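Local structure of A-type flavoprotein (Giardia intestinalis, 2Q9U) at residues 105-110 and 143-148. The protein is a flavodiiron protein that scavenges O2 in this parasite, probably passing electrons from flavin mononucleotide to a mu-oxo-diiron centre. Sequence-based numbering, arbitrary orientation.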
ATOM      1  N   THR A 105     -41.241  12.068  11.530  1.00 14.90           N
ATOM      2  CA  THR A 105     -40.946  11.675  12.892  1.00 15.14           C
ATOM      3  C   THR A 105     -39.891  10.566  12.823  1.00 14.82           C
ATOM      4  O   THR A 105     -40.020   9.629  12.031  1.00 13.71           O
ATOM      5  CB  THR A 105     -42.227  11.139  13.580  1.00 15.75           C
ATOM      6  OG1 THR A 105     -43.195  12.204  13.661  1.00 16.46           O
ATOM      7  CG2 THR A 105     -41.953  10.624  14.971  1.00 16.17           C
ATOM      8  N   PHE A 106     -38.862  10.690  13.656  1.00 14.71           N
ATOM      9  CA  PHE A 106     -37.775   9.715  13.722  1.00 14.57           C
ATOM     10  C   PHE A 106     -38.182   8.627  14.706  1.00 14.48           C
ATOM     11  O   PHE A 106     -38.543   8.928  15.851  1.00 13.78           O
ATOM     12  CB  PHE A 106     -36.447  10.410  14.085  1.00 15.17           C
ATOM     13  CG  PHE A 106     -35.887  11.193  12.952  1.00 15.87           C
ATOM     14  CD1 PHE A 106     -35.057  10.578  12.005  1.00 15.03           C
ATOM     15  CD2 PHE A 106     -36.250  12.530  12.771  1.00 18.43           C
ATOM     16  CE1 PHE A 106     -34.568  11.295  10.902  1.00 13.55           C
ATOM     17  CE2 PHE A 106     -35.782  13.251  11.684  1.00 18.40           C
ATOM     18  CZ  PHE A 106     -34.931  12.630  10.741  1.00 18.89           C
ATOM     19  N   VAL A 107     -38.166   7.383  14.231  1.00 12.84           N
ATOM     20  CA  VAL A 107     -38.708   6.252  14.974  1.00 13.79           C
ATOM     21  C   VAL A 107     -37.560   5.329  15.339  1.00 14.02           C
ATOM     22  O   VAL A 107     -36.856   4.834  14.461  1.00 13.46           O
ATOM     23  CB  VAL A 107     -39.706   5.436  14.109  1.00 12.76           C
ATOM     24  CG1 VAL A 107     -40.244   4.240  14.880  1.00 13.07           C
ATOM     25  CG2 VAL A 107     -40.849   6.309  13.583  1.00 15.10           C
ATOM     26  N   CYS A 108     -37.384   5.088  16.635  1.00 14.61           N
ATOM     27  CA  CYS A 108     -36.324   4.218  17.103  1.00 14.46           C
ATOM     28  C   CYS A 108     -36.540   3.894  18.567  1.00 15.00           C
ATOM     29  O   CYS A 108     -37.448   4.434  19.205  1.00 15.40           O
ATOM     30  CB  CYS A 108     -34.963   4.925  16.915  1.00 14.45           C
ATOM     31  SG  CYS A 108     -34.859   6.569  17.736  1.00 15.93           S
ATOM     32  N   THR A 109     -35.698   3.017  19.095  1.00 15.57           N
ATOM     33  CA  THR A 109     -35.730   2.653  20.506  1.00 16.63           C
ATOM     34  C   THR A 109     -35.086   3.778  21.330  1.00 16.52           C
ATOM     35  O   THR A 109     -34.423   4.666  20.793  1.00 16.54           O
ATOM     36  CB  THR A 109     -34.944   1.352  20.767  1.00 16.83           C
ATOM     37  OG1 THR A 109     -33.579   1.549  20.383  1.00 17.39           O
ATOM     38  CG2 THR A 109     -35.539   0.145  20.001  1.00 16.46           C
ATOM     39  N   LYS A 110     -35.268   3.714  22.639  1.00 17.50           N
ATOM     40  CA  LYS A 110     -34.729   4.731  23.530  1.00 18.03           C
ATOM     41  C   LYS A 110     -33.196   4.781  23.461  1.00 17.66           C
ATOM     42  O   LYS A 110     -32.596   5.867  23.361  1.00 17.13           O
ATOM     43  CB  LYS A 110     -35.209   4.497  24.960  1.00 18.76           C
ATOM     44  CG  LYS A 110     -34.706   5.545  25.961  1.00 20.00           C
ATOM     45  CD  LYS A 110     -34.994   6.978  25.521  1.00 24.97           C
ATOM     46  CE  LYS A 110     -36.294   7.516  26.085  1.00 27.38           C
ATOM     47  NZ  LYS A 110     -36.553   8.902  25.581  1.00 27.05           N
ATOM     48  N   LEU A 143     -45.288  -2.034  11.137  1.00 16.00           N
ATOM     49  CA  LEU A 143     -43.886  -2.320  11.458  1.00 15.87           C
ATOM     50  C   LEU A 143     -43.720  -2.649  12.928  1.00 15.47           C
ATOM     51  O   LEU A 143     -44.308  -1.972  13.801  1.00 14.93           O
ATOM     52  CB  LEU A 143     -43.007  -1.116  11.113  1.00 15.48           C
ATOM     53  CG  LEU A 143     -42.962  -0.654   9.654  1.00 16.59           C
ATOM     54  CD1 LEU A 143     -42.080   0.569   9.551  1.00 16.73           C
ATOM     55  CD2 LEU A 143     -42.459  -1.781   8.750  1.00 16.78           C
ATOM     56  N   LYS A 144     -42.933  -3.703  13.188  1.00 15.27           N
ATOM     57  CA  LYS A 144     -42.527  -4.133  14.527  1.00 15.14           C
ATOM     58  C   LYS A 144     -41.013  -3.938  14.671  1.00 15.13           C
ATOM     59  O   LYS A 144     -40.285  -3.846  13.665  1.00 15.38           O
ATOM     60  CB  LYS A 144     -42.865  -5.611  14.755  1.00 15.33           C
ATOM     61  CG  LYS A 144     -44.314  -5.974  14.417  1.00 18.36           C
ATOM     62  CD  LYS A 144     -45.282  -5.492  15.491  1.00 21.38           C
ATOM     63  CE  LYS A 144     -45.288  -6.426  16.699  1.00 21.74           C
ATOM     64  NZ  LYS A 144     -44.460  -5.822  17.743  1.00 26.25           N
ATOM     65  N   PHE A 145     -40.544  -3.938  15.913  1.00 14.30           N
ATOM     66  CA  PHE A 145     -39.170  -3.588  16.223  1.00 14.74           C
ATOM     67  C   PHE A 145     -38.602  -4.643  17.125  1.00 15.10           C
ATOM     68  O   PHE A 145     -39.214  -5.024  18.109  1.00 15.86           O
ATOM     69  CB  PHE A 145     -39.144  -2.180  16.841  1.00 14.26           C
ATOM     70  CG  PHE A 145     -39.847  -1.178  15.975  1.00 14.74           C
ATOM     71  CD1 PHE A 145     -39.196  -0.639  14.870  1.00 15.01           C
ATOM     72  CD2 PHE A 145     -41.210  -0.885  16.170  1.00 15.97           C
ATOM     73  CE1 PHE A 145     -39.854   0.252  14.020  1.00 15.49           C
ATOM     74  CE2 PHE A 145     -41.877  -0.012  15.325  1.00 15.45           C
ATOM     75  CZ  PHE A 145     -41.209   0.560  14.249  1.00 16.76           C
ATOM     76  N   ILE A 146     -37.444  -5.162  16.748  1.00 14.56           N
ATOM     77  CA  ILE A 146     -36.805  -6.231  17.496  1.00 14.10           C
ATOM     78  C   ILE A 146     -35.429  -5.729  17.983  1.00 13.81           C
ATOM     79  O   ILE A 146     -34.448  -5.705  17.201  1.00 13.34           O
ATOM     80  CB  ILE A 146     -36.614  -7.497  16.627  1.00 14.44           C
ATOM     81  CG1 ILE A 146     -37.955  -8.011  16.061  1.00 13.73           C
ATOM     82  CG2 ILE A 146     -35.906  -8.558  17.447  1.00 14.85           C
ATOM     83  CD1 ILE A 146     -37.800  -9.051  14.897  1.00 14.26           C
ATOM     84  N   PRO A 147     -35.348  -5.305  19.255  1.00 14.39           N
ATOM     85  CA  PRO A 147     -34.050  -4.904  19.777  1.00 15.12           C
ATOM     86  C   PRO A 147     -33.108  -6.105  19.744  1.00 15.11           C
ATOM     87  O   PRO A 147     -33.505  -7.245  20.067  1.00 15.57           O
ATOM     88  CB  PRO A 147     -34.368  -4.472  21.214  1.00 15.58           C
ATOM     89  CG  PRO A 147     -35.837  -4.042  21.143  1.00 15.19           C
ATOM     90  CD  PRO A 147     -36.408  -5.145  20.276  1.00 14.15           C
ATOM     91  N   VAL A 148     -31.893  -5.876  19.274  1.00 15.18           N
ATOM     92  CA  VAL A 148     -30.862  -6.919  19.327  1.00 14.79           C
ATOM     93  C   VAL A 148     -29.633  -6.298  20.035  1.00 14.59           C
ATOM     94  O   VAL A 148     -28.605  -6.092  19.417  1.00 14.73           O
ATOM     95  CB  VAL A 148     -30.538  -7.500  17.906  1.00 15.40           C
ATOM     96  CG1 VAL A 148     -31.739  -8.359  17.318  1.00 15.37           C
ATOM     97  CG2 VAL A 148     -30.167  -6.392  16.928  1.00 14.47           C
TER
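Val-107 and Phe-145 meet in the apolar layer between two sheets, their side chains crossing at about a right angle. One branch of the valine does the touching: CG1 approaches the far end of the aromatic ring obliquely, 3.9 Å from Phe-145 CZ, and lies slightly farther from CE1. With chi1 at 179°, Val-107 holds CG1 opposite its own backbone N and beside the carbonyl carbon, which brings that methyl to the ring. Phe-145 reaches across from its strand with CG turned away from its own carbonyl carbon and beside the backbone N (chi1 -53°). Two residues further along both segments, a second, looser contact follows: the methyl CG2 of Thr-109 lies 4.4 Å from Pro-147 CG. Thr-109 is the N-cap residue of helix 110-120, its OG1 accepting a weak hydrogen bond from the backbone N of Cys-112. Both segments belong to the metallo-beta-lactamase-like domain, whose two mixed sheets pack face to face here. Strand 105-108 runs between strands 80-82 and 127-129 in one sheet, while 142-147 pairs with 157-161 in the other; Phe-145 also touches Val-82 of strand 80-82, Val-130 in a loop, and Thr-159 of the adjacent strand 157-161.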